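Local coordinates for 6-phosphogluconolactonase (Trypanosoma cruzi, PDB 6VYE), which probably hydrolyses 6-phosphogluconolactone to 6-phosphogluconate, the second step of the oxidative pentose phosphate pathway, at residues D83-L86 with A92-N95; K140-L145 with P159-V164; E34-S39 with R75-F80; S25-K30 with T258-K263; G194-T199 with V204-L209. One frame throughout, in Å; residues are numbered along the deposited sequence.

Interaction 1 of 5, residues D83-L86 with A92-N95; sequences DERL and AESN. With PO4 (phosphate ion), chain D.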
# COMPACT_ATOMS: atom_id res chain seq x y z
N ASP A 83 3.99 -0.72 -4.01
CA ASP A 83 4.48 -1.61 -5.09
C ASP A 83 4.50 -0.85 -6.41
O ASP A 83 3.87 0.25 -6.55
CB ASP A 83 3.67 -2.91 -5.18
CG ASP A 83 2.26 -2.75 -5.69
OD1 ASP A 83 1.67 -1.66 -5.50
OD2 ASP A 83 1.75 -3.74 -6.28
N GLU A 84 5.21 -1.46 -7.35
CA GLU A 84 5.34 -0.96 -8.73
C GLU A 84 5.59 -2.15 -9.65
O GLU A 84 6.39 -3.02 -9.27
CB GLU A 84 6.51 0.03 -8.84
CG GLU A 84 6.58 0.69 -10.22
CD GLU A 84 5.27 1.38 -10.63
OE1 GLU A 84 4.30 0.65 -11.05
OE2 GLU A 84 5.22 2.62 -10.53
N ARG A 85 4.95 -2.13 -10.81
CA ARG A 85 5.18 -3.07 -11.93
C ARG A 85 6.46 -2.64 -12.64
O ARG A 85 6.63 -1.43 -12.86
CB ARG A 85 3.99 -3.07 -12.88
CG ARG A 85 2.77 -3.73 -12.28
CD ARG A 85 2.05 -2.84 -11.28
NE ARG A 85 0.71 -3.35 -11.01
CZ ARG A 85 -0.33 -3.24 -11.82
NH1 ARG A 85 -0.24 -2.60 -12.98
NH2 ARG A 85 -1.48 -3.77 -11.47
N LEU A 86 7.35 -3.59 -12.94
CA LEU A 86 8.58 -3.33 -13.72
C LEU A 86 8.18 -3.29 -15.19
O LEU A 86 8.41 -4.27 -15.93
CB LEU A 86 9.64 -4.36 -13.37
CG LEU A 86 10.25 -4.09 -11.99
CD1 LEU A 86 10.90 -5.32 -11.37
CD2 LEU A 86 11.23 -2.94 -12.08
N ALA A 92 0.63 1.85 -19.31
CA ALA A 92 -0.73 1.80 -18.72
C ALA A 92 -0.68 0.99 -17.42
O ALA A 92 -1.51 1.26 -16.57
CB ALA A 92 -1.71 1.23 -19.72
N GLU A 93 0.29 0.10 -17.26
CA GLU A 93 0.42 -0.80 -16.07
C GLU A 93 1.32 -0.18 -14.98
O GLU A 93 1.55 -0.88 -13.97
CB GLU A 93 0.93 -2.17 -16.50
CG GLU A 93 -0.18 -3.10 -16.98
CD GLU A 93 0.24 -4.15 -18.00
OE1 GLU A 93 1.43 -4.55 -17.99
OE2 GLU A 93 -0.63 -4.59 -18.82
N SER A 94 1.82 1.05 -15.16
CA SER A 94 2.67 1.76 -14.17
C SER A 94 1.79 2.40 -13.08
O SER A 94 0.93 3.21 -13.42
CB SER A 94 3.54 2.79 -14.83
OG SER A 94 4.18 3.64 -13.87
N ASN A 95 2.01 2.07 -11.80
CA ASN A 95 1.34 2.75 -10.66
C ASN A 95 1.77 4.23 -10.62
O ASN A 95 0.93 5.12 -10.37
CB ASN A 95 1.65 2.05 -9.33
CG ASN A 95 1.01 0.67 -9.22
OD1 ASN A 95 0.01 0.40 -9.87
ND2 ASN A 95 1.55 -0.20 -8.40
P PO4 D . -2.39 -6.49 -8.76
O1 PO4 D . -1.36 -6.44 -7.59
O2 PO4 D . -3.36 -5.36 -8.62
O3 PO4 D . -3.20 -7.76 -8.73
O4 PO4 D . -1.62 -6.42 -10.07
O HOH W 1 6.83 3.74 -12.77
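Asn95 lies crosswise to both Asp83 and Arg85. Its ND2 donates to Asp83 O at 3.0 Å, in an almost straight bond (168°). The acceptor lies in the amide plane of Asn95, but ND2 stands well above the carbonyl plane of Asp83. At the other end of the amide, Asn95 OD1 sits over one face of the Arg85 guanidinium, near its rim. The Glu84 and Asn95 side chains run antiparallel alongside each other. A bend at chi2 (55°) turns the Glu84 carboxylate back toward the main chain. There Glu84 OE1 accepts Asn95 N on its syn lone pair at 2.8 Å and Arg85 N on its anti lone pair at 2.9 Å. Glu84 OE2 accepts Tyr96 N, and a water joins OE2 to Ser94 OG. Ser94 is the N-cap of helix 95-104, its OG holding Asn97 N. Arg85 NH1 reaches Glu93 O at 2.7 Å, close to the guanidinium plane. Arg85 NH2 donates to phosphate O4 at 3.0 Å. His173 and Arg206 also bind this ion. Arg85 thus lines a pocket consistent with one for an anionic substrate. Two N-H groups, Asn95 N and Arg85 N, grip Glu84 OE1, which ties the strand end to the helix start.

Interaction 2 of 5, residues K140-L145 with P159-V164; sequences KKIALL and PVFDIV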
# COMPACT_ATOMS: atom_id res chain seq x y z
N LYS A 140 17.26 1.58 -0.48
CA LYS A 140 18.32 2.58 -0.14
C LYS A 140 17.71 3.99 -0.22
O LYS A 140 17.98 4.81 0.65
CB LYS A 140 19.53 2.45 -1.07
CG LYS A 140 20.30 1.13 -0.97
CD LYS A 140 21.20 0.90 -2.22
CE LYS A 140 21.45 -0.56 -2.58
NZ LYS A 140 21.28 -0.82 -4.04
N LYS A 141 16.85 4.23 -1.20
CA LYS A 141 16.20 5.54 -1.41
C LYS A 141 15.32 5.83 -0.18
O LYS A 141 15.46 6.90 0.40
CB LYS A 141 15.44 5.49 -2.74
CG LYS A 141 15.11 6.85 -3.34
CD LYS A 141 14.32 6.78 -4.63
CE LYS A 141 15.16 6.70 -5.88
NZ LYS A 141 14.31 6.30 -7.02
N ILE A 142 14.47 4.88 0.23
CA ILE A 142 13.55 5.04 1.39
C ILE A 142 14.39 5.31 2.65
O ILE A 142 13.98 6.16 3.45
CB ILE A 142 12.63 3.82 1.59
CG1 ILE A 142 11.71 3.56 0.39
CG2 ILE A 142 11.83 3.99 2.88
CD1 ILE A 142 10.94 2.24 0.47
N ALA A 143 15.49 4.56 2.85
CA ALA A 143 16.36 4.67 4.05
C ALA A 143 16.96 6.08 4.11
O ALA A 143 16.93 6.70 5.20
CB ALA A 143 17.43 3.59 4.03
N LEU A 144 17.38 6.61 2.97
CA LEU A 144 17.98 7.96 2.89
C LEU A 144 16.93 9.02 3.26
O LEU A 144 17.26 9.96 4.00
CB LEU A 144 18.51 8.22 1.49
CG LEU A 144 19.11 9.62 1.32
CD1 LEU A 144 20.41 9.74 2.11
CD2 LEU A 144 19.35 9.93 -0.15
N LEU A 145 15.71 8.90 2.73
CA LEU A 145 14.70 9.98 2.85
C LEU A 145 14.05 9.93 4.22
O LEU A 145 13.64 11.01 4.72
CB LEU A 145 13.64 9.85 1.75
CG LEU A 145 14.12 10.21 0.34
CD1 LEU A 145 13.14 9.77 -0.72
CD2 LEU A 145 14.41 11.71 0.24
N PRO A 159 12.50 1.34 7.80
CA PRO A 159 11.87 2.65 7.75
C PRO A 159 10.46 2.52 8.33
O PRO A 159 9.85 1.48 8.22
CB PRO A 159 11.89 3.01 6.26
CG PRO A 159 11.85 1.67 5.58
CD PRO A 159 12.62 0.71 6.48
N VAL A 160 10.00 3.57 8.99
CA VAL A 160 8.68 3.63 9.64
C VAL A 160 7.86 4.62 8.82
O VAL A 160 8.16 5.80 8.86
CB VAL A 160 8.79 4.00 11.13
CG1 VAL A 160 7.44 4.24 11.77
CG2 VAL A 160 9.52 2.91 11.89
N PHE A 161 6.98 4.10 7.98
CA PHE A 161 6.03 4.91 7.17
C PHE A 161 4.96 5.50 8.09
O PHE A 161 4.55 4.86 9.07
CB PHE A 161 5.45 4.08 6.04
CG PHE A 161 6.33 3.99 4.82
CD1 PHE A 161 6.27 4.96 3.85
CD2 PHE A 161 7.22 2.94 4.65
CE1 PHE A 161 7.03 4.84 2.70
CE2 PHE A 161 7.99 2.83 3.51
CZ PHE A 161 7.95 3.82 2.57
N ASP A 162 4.60 6.76 7.85
CA ASP A 162 3.45 7.39 8.53
C ASP A 162 2.15 6.73 8.03
O ASP A 162 1.32 6.38 8.87
CB ASP A 162 3.45 8.90 8.26
CG ASP A 162 4.60 9.61 8.93
OD1 ASP A 162 4.71 9.48 10.20
OD2 ASP A 162 5.42 10.20 8.20
N ILE A 163 1.97 6.59 6.70
CA ILE A 163 0.73 6.03 6.14
C ILE A 163 1.10 4.93 5.15
O ILE A 163 1.97 5.16 4.29
CB ILE A 163 -0.17 7.12 5.52
CG1 ILE A 163 -0.36 8.31 6.46
CG2 ILE A 163 -1.48 6.50 5.07
CD1 ILE A 163 -1.24 9.40 5.94
N VAL A 164 0.43 3.77 5.26
CA VAL A 164 0.48 2.79 4.15
C VAL A 164 -0.94 2.56 3.65
O VAL A 164 -1.80 2.15 4.44
CB VAL A 164 1.17 1.50 4.58
CG1 VAL A 164 1.03 0.44 3.49
CG2 VAL A 164 2.64 1.75 4.92
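Ile142 meets Pro159 and Phe161 where helix 128-146 packs against one face of the central mixed sheet. The fold is the layered alpha/beta, Rossmann-like one of this family. Ile142 gives the most surface. With CG1 anti to the carbonyl carbon (chi1 -62°), CG2 is left facing Pro159 and CD1 faces Phe161. CG2 does most of the touching. It lies against the Pro159 ring, with CG2 of Ile142 3.5 Å from Pro159 CB and 3.6 Å from Pro159 CG. The two side chains cross at about a right angle.

Phe161 comes in from the chain just before strand 163-167. Its CZ lies 3.9 Å from Ile142 CG2, and this methyl approaches the ring obliquely. The Phe161 ring also packs edge-to-face with Phe80 of strand 77-85, and Ile142 touches Phe80 too. Thr213 and Ala49 border the same ring. No hydrogen bond crosses between the segments; the join is apolar and buried. The second branch of Ile142 completes it: CD1 sits at the edge of the Phe161 ring, in its plane, 4.0 Å from Phe161 CZ.

Interaction 3 of 5, residues E34-S39 with R75-F80; sequences EIIHAS and RALRFF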
# COMPACT_ATOMS: atom_id res chain seq x y z
N GLU A 34 -7.11 13.75 8.01
CA GLU A 34 -7.15 13.70 9.49
C GLU A 34 -5.77 13.34 10.04
O GLU A 34 -5.36 13.96 11.05
CB GLU A 34 -8.13 12.63 9.99
CG GLU A 34 -9.54 13.14 10.18
CD GLU A 34 -10.59 12.05 10.35
OE1 GLU A 34 -10.23 10.83 10.45
OE2 GLU A 34 -11.78 12.43 10.34
N ILE A 35 -5.09 12.34 9.44
CA ILE A 35 -3.76 11.89 9.92
C ILE A 35 -2.78 13.06 9.70
O ILE A 35 -1.96 13.31 10.55
CB ILE A 35 -3.32 10.59 9.20
CG1 ILE A 35 -4.22 9.41 9.60
CG2 ILE A 35 -1.85 10.30 9.46
CD1 ILE A 35 -4.04 8.21 8.71
N ILE A 36 -2.88 13.76 8.57
CA ILE A 36 -1.97 14.90 8.26
C ILE A 36 -2.15 15.96 9.36
O ILE A 36 -1.16 16.37 9.97
CB ILE A 36 -2.22 15.48 6.86
CG1 ILE A 36 -1.81 14.48 5.77
CG2 ILE A 36 -1.51 16.83 6.71
CD1 ILE A 36 -2.25 14.85 4.39
N HIS A 37 -3.39 16.36 9.63
CA HIS A 37 -3.69 17.47 10.57
C HIS A 37 -3.42 17.10 12.04
O HIS A 37 -3.30 18.04 12.86
CB HIS A 37 -5.10 17.97 10.37
CG HIS A 37 -5.25 18.65 9.05
ND1 HIS A 37 -4.23 19.43 8.54
CD2 HIS A 37 -6.27 18.71 8.17
CE1 HIS A 37 -4.61 19.93 7.37
NE2 HIS A 37 -5.85 19.46 7.11
N ALA A 38 -3.36 15.81 12.37
CA ALA A 38 -3.11 15.32 13.74
C ALA A 38 -1.62 15.46 14.05
O ALA A 38 -1.28 15.40 15.21
CB ALA A 38 -3.55 13.87 13.89
N SER A 39 -0.80 15.62 13.00
CA SER A 39 0.67 15.70 13.07
C SER A 39 1.09 17.16 13.04
O SER A 39 0.65 17.90 12.11
CB SER A 39 1.24 14.94 11.92
OG SER A 39 2.53 14.43 12.24
N ARG A 75 3.24 21.15 1.50
CA ARG A 75 4.20 20.02 1.46
C ARG A 75 3.85 18.99 2.55
O ARG A 75 4.77 18.61 3.31
CB ARG A 75 5.62 20.58 1.63
CG ARG A 75 6.01 21.60 0.56
CD ARG A 75 7.33 22.31 0.78
NE ARG A 75 8.37 21.38 1.20
CZ ARG A 75 9.09 20.62 0.39
NH1 ARG A 75 8.93 20.67 -0.92
NH2 ARG A 75 10.01 19.81 0.88
N ALA A 76 2.59 18.59 2.69
CA ALA A 76 2.13 17.72 3.78
C ALA A 76 2.57 16.26 3.62
O ALA A 76 2.72 15.59 4.67
CB ALA A 76 0.64 17.81 3.91
N LEU A 77 2.87 15.79 2.40
CA LEU A 77 3.09 14.35 2.10
C LEU A 77 4.30 14.17 1.19
O LEU A 77 4.50 14.94 0.22
CB LEU A 77 1.84 13.72 1.44
CG LEU A 77 0.65 13.44 2.37
CD1 LEU A 77 -0.52 12.83 1.61
CD2 LEU A 77 1.00 12.56 3.55
N ARG A 78 5.03 13.09 1.46
CA ARG A 78 6.09 12.54 0.59
C ARG A 78 5.57 11.19 0.11
O ARG A 78 5.27 10.30 0.94
CB ARG A 78 7.41 12.50 1.35
CG ARG A 78 8.61 12.34 0.44
CD ARG A 78 9.86 12.00 1.27
NE ARG A 78 10.28 13.13 2.11
CZ ARG A 78 10.92 14.22 1.68
NH1 ARG A 78 11.23 14.39 0.41
NH2 ARG A 78 11.23 15.17 2.53
N PHE A 79 5.38 11.11 -1.20
CA PHE A 79 4.67 10.02 -1.89
C PHE A 79 5.70 8.97 -2.31
O PHE A 79 6.56 9.25 -3.16
CB PHE A 79 3.88 10.59 -3.07
CG PHE A 79 2.75 11.52 -2.69
CD1 PHE A 79 1.51 11.00 -2.37
CD2 PHE A 79 2.93 12.90 -2.72
CE1 PHE A 79 0.47 11.84 -2.01
CE2 PHE A 79 1.88 13.75 -2.37
CZ PHE A 79 0.64 13.21 -2.08
N PHE A 80 5.54 7.78 -1.75
CA PHE A 80 6.27 6.53 -2.10
C PHE A 80 5.26 5.54 -2.67
O PHE A 80 4.08 5.83 -2.65
CB PHE A 80 6.91 5.95 -0.85
CG PHE A 80 7.99 6.80 -0.22
CD1 PHE A 80 7.66 7.87 0.61
CD2 PHE A 80 9.33 6.52 -0.43
CE1 PHE A 80 8.65 8.65 1.20
CE2 PHE A 80 10.32 7.32 0.14
CZ PHE A 80 9.97 8.40 0.94
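Ile36 O accepts a hydrogen bond from Ser39 N at 3.1 Å, and Trp44 NE1 adds a weak one. These bonds close the last turn of helix 24-38, the turn from which the Ile36 side chain reaches Ala76 and Leu77. The contact belongs to the layered alpha/beta fold of this family. It packs the end of one helix against the start of strand 77-85 in the central sheet.

Ile36 carries the helix side alone, and its two branches divide the work. CG2 is anti to the backbone N and meets Ala76, with Ile36 CG2 3.7 Å from Ala76 CB. CG1 is anti to the carbonyl carbon (chi1 -68°) and extends on to CD1, which reaches Leu77. The Ile36 side chain lies across that of Leu77. Ala76 comes just before the strand; its backbone is hydrogen-bonded to Leu46 and to Leu70 of helix 68-73, and the Leu70 side chain touches both Ile36 and Ala76, so a second helix shares this apolar patch.

Residues along the strand serve both faces of the sheet. The end of the Leu77 side chain reaches helix 24-38, while Phe80 meets helix 128-146. Leu77 CB also rests over one face of the Phe79 ring, toward its rim. Across the contact, the end of Ile36 touches two atoms of Leu77 at equal distance: CD1 of Ile36 is 3.8 Å from both CG and CD1 of Leu77.

Interaction 4 of 5, residues S25-K30 with T258-K263; sequences SGVACK and TFILDK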
# COMPACT_ATOMS: atom_id res chain seq x y z
N SER A 25 -13.48 6.29 -1.65
CA SER A 25 -12.39 7.28 -1.90
C SER A 25 -12.57 8.48 -0.98
O SER A 25 -11.56 8.95 -0.45
CB SER A 25 -12.22 7.71 -3.35
OG SER A 25 -13.46 7.89 -4.01
N GLY A 26 -13.82 8.92 -0.78
CA GLY A 26 -14.19 10.05 0.10
C GLY A 26 -13.79 9.78 1.53
O GLY A 26 -13.20 10.68 2.16
N VAL A 27 -14.09 8.60 2.06
CA VAL A 27 -13.69 8.20 3.45
C VAL A 27 -12.16 8.06 3.55
O VAL A 27 -11.63 8.43 4.59
CB VAL A 27 -14.41 6.90 3.88
CG1 VAL A 27 -13.94 6.45 5.25
CG2 VAL A 27 -15.93 7.09 3.88
N ALA A 28 -11.49 7.56 2.53
CA ALA A 28 -10.03 7.33 2.55
C ALA A 28 -9.32 8.68 2.58
O ALA A 28 -8.41 8.89 3.40
CB ALA A 28 -9.61 6.52 1.36
N CYS A 29 -9.77 9.59 1.73
CA CYS A 29 -9.31 10.98 1.67
C CYS A 29 -9.47 11.67 3.04
O CYS A 29 -8.48 12.29 3.51
CB CYS A 29 -10.10 11.72 0.60
SG CYS A 29 -9.48 13.40 0.36
N LYS A 30 -10.61 11.49 3.70
CA LYS A 30 -10.90 12.13 5.01
C LYS A 30 -9.90 11.59 6.04
O LYS A 30 -9.30 12.39 6.80
CB LYS A 30 -12.34 11.85 5.47
CG LYS A 30 -12.75 12.49 6.78
CD LYS A 30 -14.23 12.37 7.11
CE LYS A 30 -14.64 13.13 8.35
NZ LYS A 30 -16.06 12.90 8.72
N THR A 258 -7.13 0.94 9.76
CA THR A 258 -8.51 1.27 9.29
C THR A 258 -8.81 0.44 8.06
O THR A 258 -8.02 0.51 7.13
CB THR A 258 -8.68 2.76 8.97
OG1 THR A 258 -8.17 3.49 10.08
CG2 THR A 258 -10.11 3.17 8.73
N PHE A 259 -9.89 -0.36 8.11
CA PHE A 259 -10.49 -1.07 6.95
C PHE A 259 -11.70 -0.25 6.49
O PHE A 259 -12.60 0.06 7.31
CB PHE A 259 -10.90 -2.51 7.32
CG PHE A 259 -9.79 -3.52 7.48
CD1 PHE A 259 -10.09 -4.87 7.56
CD2 PHE A 259 -8.47 -3.14 7.64
CE1 PHE A 259 -9.10 -5.81 7.74
CE2 PHE A 259 -7.47 -4.09 7.78
CZ PHE A 259 -7.78 -5.43 7.83
N ILE A 260 -11.68 0.16 5.22
CA ILE A 260 -12.77 0.94 4.59
C ILE A 260 -13.41 -0.00 3.57
O ILE A 260 -12.73 -0.44 2.63
CB ILE A 260 -12.22 2.27 4.01
CG1 ILE A 260 -11.40 3.03 5.06
CG2 ILE A 260 -13.33 3.13 3.42
CD1 ILE A 260 -10.88 4.39 4.56
N LEU A 261 -14.67 -0.36 3.81
CA LEU A 261 -15.39 -1.43 3.10
C LEU A 261 -16.68 -0.89 2.46
O LEU A 261 -17.26 0.10 2.97
CB LEU A 261 -15.73 -2.51 4.13
CG LEU A 261 -14.57 -2.99 4.99
CD1 LEU A 261 -15.05 -4.05 5.96
CD2 LEU A 261 -13.46 -3.55 4.11
N ASP A 262 -17.16 -1.58 1.42
CA ASP A 262 -18.54 -1.42 0.90
C ASP A 262 -19.44 -2.40 1.66
O ASP A 262 -18.91 -3.24 2.42
CB ASP A 262 -18.58 -1.55 -0.63
CG ASP A 262 -18.53 -2.98 -1.17
OD1 ASP A 262 -17.93 -3.86 -0.51
OD2 ASP A 262 -19.10 -3.19 -2.26
N LYS A 263 -20.76 -2.28 1.48
CA LYS A 263 -21.80 -3.12 2.13
C LYS A 263 -21.59 -4.57 1.72
O LYS A 263 -21.61 -5.43 2.59
CB LYS A 263 -23.21 -2.66 1.72
CG LYS A 263 -23.63 -1.30 2.25
CD LYS A 263 -23.97 -1.31 3.72
CE LYS A 263 -24.66 -0.04 4.18
NZ LYS A 263 -23.92 0.59 5.30
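Ile260 packs into helix 24-38 between Val27 and the backbone of Ala28. Its CD1 is 3.7 Å from Ala28 CA and 3.8 Å from Val27 CG1. The Ile260 methyl therefore lies on the helix surface itself as well as on its side chains; Ala28 CB is a little farther, 4.0 Å from Ile260 CD1. The other branch, Ile260 CG2, lies alongside Val27, 3.8 Å from Val27 CG1 and 3.9 Å from Val27 CB. The side chains of Val27 and Ile260 run alongside each other, pointing opposite ways. With chi1 of Val27 at 176°, CG1 is anti to the backbone N and comes down on both the CG2 and CD1 methyls of Ile260.

Around them lie three more elements of the fold. Val27 also touches Ile16 and Cys18 of strand 14-18, and Ala28 touches Leu59 of helix 54-66. Ile260 is flanked by Ile221 and Leu223 of strand 219-224. Strand 256-262 is bonded on both sides, since Phe259 pairs with Lys14 and Ile16, and Thr258 and Ile260 pair with strand 219-224.

Helix 24-38 is the crossover between the parallel strands 14-18 and 46-50, which are not adjacent in the sheet. On its way it covers strand 256-262. The join brings a helix near the N-terminus onto a strand near the C-terminus. No hydrogen bond crosses it. The contact is apolar, held by dispersion and the hydrophobic effect between methyl groups and the helix backbone.

Interaction 5 of 5, residues G194-T199 with V204-L209; sequences GFPSPT and VWRVTL. With PO4 (phosphate ion), chain D.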
# COMPACT_ATOMS: atom_id res chain seq x y z
N GLY A 194 7.85 -9.67 -6.14
CA GLY A 194 6.77 -10.64 -6.29
C GLY A 194 6.36 -10.71 -7.73
O GLY A 194 6.45 -9.66 -8.45
N PHE A 195 6.02 -11.92 -8.16
CA PHE A 195 5.39 -12.20 -9.47
C PHE A 195 3.96 -12.64 -9.17
O PHE A 195 3.72 -13.37 -8.23
CB PHE A 195 6.25 -13.19 -10.25
CG PHE A 195 5.90 -13.26 -11.71
CD1 PHE A 195 6.53 -12.44 -12.64
CD2 PHE A 195 4.86 -14.08 -12.15
CE1 PHE A 195 6.18 -12.48 -13.98
CE2 PHE A 195 4.51 -14.12 -13.50
CZ PHE A 195 5.16 -13.31 -14.40
N PRO A 196 2.95 -12.21 -9.96
CA PRO A 196 1.57 -12.55 -9.65
C PRO A 196 1.32 -14.05 -9.80
O PRO A 196 2.03 -14.73 -10.54
CB PRO A 196 0.76 -11.70 -10.64
CG PRO A 196 1.71 -11.47 -11.78
CD PRO A 196 3.07 -11.34 -11.14
N SER A 197 0.36 -14.54 -9.01
CA SER A 197 -0.15 -15.93 -9.04
C SER A 197 -0.97 -16.14 -10.31
O SER A 197 -1.45 -15.16 -10.89
CB SER A 197 -0.92 -16.21 -7.76
OG SER A 197 -0.03 -16.25 -6.64
N PRO A 198 -1.15 -17.40 -10.78
CA PRO A 198 -1.86 -17.71 -12.03
C PRO A 198 -3.11 -16.89 -12.39
O PRO A 198 -3.19 -16.48 -13.52
CB PRO A 198 -2.27 -19.17 -11.79
CG PRO A 198 -1.07 -19.73 -11.08
CD PRO A 198 -0.64 -18.62 -10.14
N THR A 199 -4.03 -16.64 -11.47
CA THR A 199 -5.30 -15.92 -11.79
C THR A 199 -5.07 -14.40 -11.82
O THR A 199 -6.06 -13.69 -12.04
CB THR A 199 -6.43 -16.28 -10.82
OG1 THR A 199 -6.12 -15.81 -9.51
CG2 THR A 199 -6.72 -17.77 -10.78
N VAL A 204 3.83 -9.35 -14.84
CA VAL A 204 5.12 -8.62 -14.76
C VAL A 204 5.64 -8.74 -13.32
O VAL A 204 4.82 -8.86 -12.37
CB VAL A 204 4.97 -7.15 -15.20
CG1 VAL A 204 4.61 -7.05 -16.68
CG2 VAL A 204 3.93 -6.41 -14.36
N TRP A 205 6.96 -8.72 -13.19
CA TRP A 205 7.66 -8.65 -11.90
C TRP A 205 7.24 -7.36 -11.19
O TRP A 205 6.96 -6.34 -11.90
CB TRP A 205 9.16 -8.74 -12.15
CG TRP A 205 9.64 -10.15 -12.24
CD1 TRP A 205 9.99 -10.85 -13.36
CD2 TRP A 205 9.81 -11.05 -11.14
NE1 TRP A 205 10.35 -12.13 -13.03
CE2 TRP A 205 10.26 -12.28 -11.67
CE3 TRP A 205 9.61 -10.95 -9.76
CZ2 TRP A 205 10.51 -13.40 -10.87
CZ3 TRP A 205 9.86 -12.05 -8.97
CH2 TRP A 205 10.30 -13.26 -9.52
N ARG A 206 7.17 -7.39 -9.86
CA ARG A 206 6.86 -6.17 -9.08
C ARG A 206 7.88 -6.03 -7.97
O ARG A 206 8.45 -7.07 -7.52
CB ARG A 206 5.46 -6.23 -8.49
CG ARG A 206 4.37 -6.24 -9.55
CD ARG A 206 3.79 -7.61 -9.67
NE ARG A 206 2.65 -7.64 -10.55
CZ ARG A 206 1.40 -7.47 -10.19
NH1 ARG A 206 1.09 -7.14 -8.95
NH2 ARG A 206 0.44 -7.56 -11.10
N VAL A 207 8.16 -4.77 -7.64
CA VAL A 207 8.89 -4.40 -6.41
C VAL A 207 7.78 -4.09 -5.41
O VAL A 207 6.78 -3.52 -5.86
CB VAL A 207 9.83 -3.21 -6.67
CG1 VAL A 207 10.49 -2.73 -5.39
CG2 VAL A 207 10.87 -3.57 -7.72
N THR A 208 7.92 -4.50 -4.16
CA THR A 208 6.85 -4.39 -3.15
C THR A 208 7.49 -4.14 -1.79
O THR A 208 8.59 -4.69 -1.53
CB THR A 208 5.91 -5.62 -3.15
OG1 THR A 208 4.86 -5.40 -2.22
CG2 THR A 208 6.60 -6.92 -2.79
N LEU A 209 6.80 -3.38 -0.96
CA LEU A 209 7.05 -3.33 0.48
C LEU A 209 6.68 -4.70 1.05
O LEU A 209 5.82 -5.43 0.46
CB LEU A 209 6.23 -2.21 1.15
CG LEU A 209 6.51 -0.79 0.66
CD1 LEU A 209 5.66 0.18 1.48
CD2 LEU A 209 7.99 -0.41 0.74
P PO4 D . -2.39 -6.49 -8.76
O1 PO4 D . -1.36 -6.44 -7.59
O2 PO4 D . -3.36 -5.36 -8.62
O3 PO4 D . -3.20 -7.76 -8.73
O4 PO4 D . -1.62 -6.42 -10.07
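A chi1 of -165° swings the Phe195 ring away from its own amide nitrogen, while Trp205 has CG anti to the carbonyl carbon (chi1 -85°). These settings bring the two side chains together crosswise. The edge of Phe195 points to the face of Trp205 in a T-shaped pair, ring centroids 5.0 Å apart (Trp205 five-membered ring) and planes at 67°. Phe195 CB adds a CH-pi contact, 3.9 Å from the centroid of the Trp205 six-membered ring and over its face. Beside the rings, Gly194 and Arg206 form an antiparallel hydrogen-bonded pair. Gly194 N donates to Arg206 O at 3.0 Å, and Arg206 N returns to Gly194 O at 2.8 Å.

The Arg206 chain bends at chi2 and passes across Pro196, whose CB lies over one face of the guanidinium. The edge of that group holds the phosphate ion, which probably came from the crystallisation liquor. Arg206 NH1 donates to phosphate O1 at 2.9 Å, and Arg206 NH2 to phosphate O4 at 2.6 Å. Ser176 OG and Pro202 O also bond to the guanidinium.

Strand 206-209 runs between strands 77-85 and 191-194, antiparallel to both, and 191-194 is the outermost strand on this side. Helix 128-146 packs against Trp205 through Cys128 and Ala131, and against Val207 through Ser134 and Ala135.

Interactions 1 and 5 form the ligand end of the protein. Their centres are 10 Å apart, and both touch the phosphate ion, through Arg85 and Arg206. Strands 77-85 and 206-209 join them, with Leu86 N 3.0 Å from Trp205 O. Interactions 2 and 3 lie 14 Å apart between centres and meet through Phe80 and through Ile163 with Ile35. Interaction 2 also reaches interaction 5, where Ile142 CD1 is 4.0 Å from Leu209 CD2. Interactions 3 and 4 share helix 24-38, with centres 17 Å apart. Interaction 4 lies 25 Å from interaction 5, centre to centre, and closes the loop within which the other four fall.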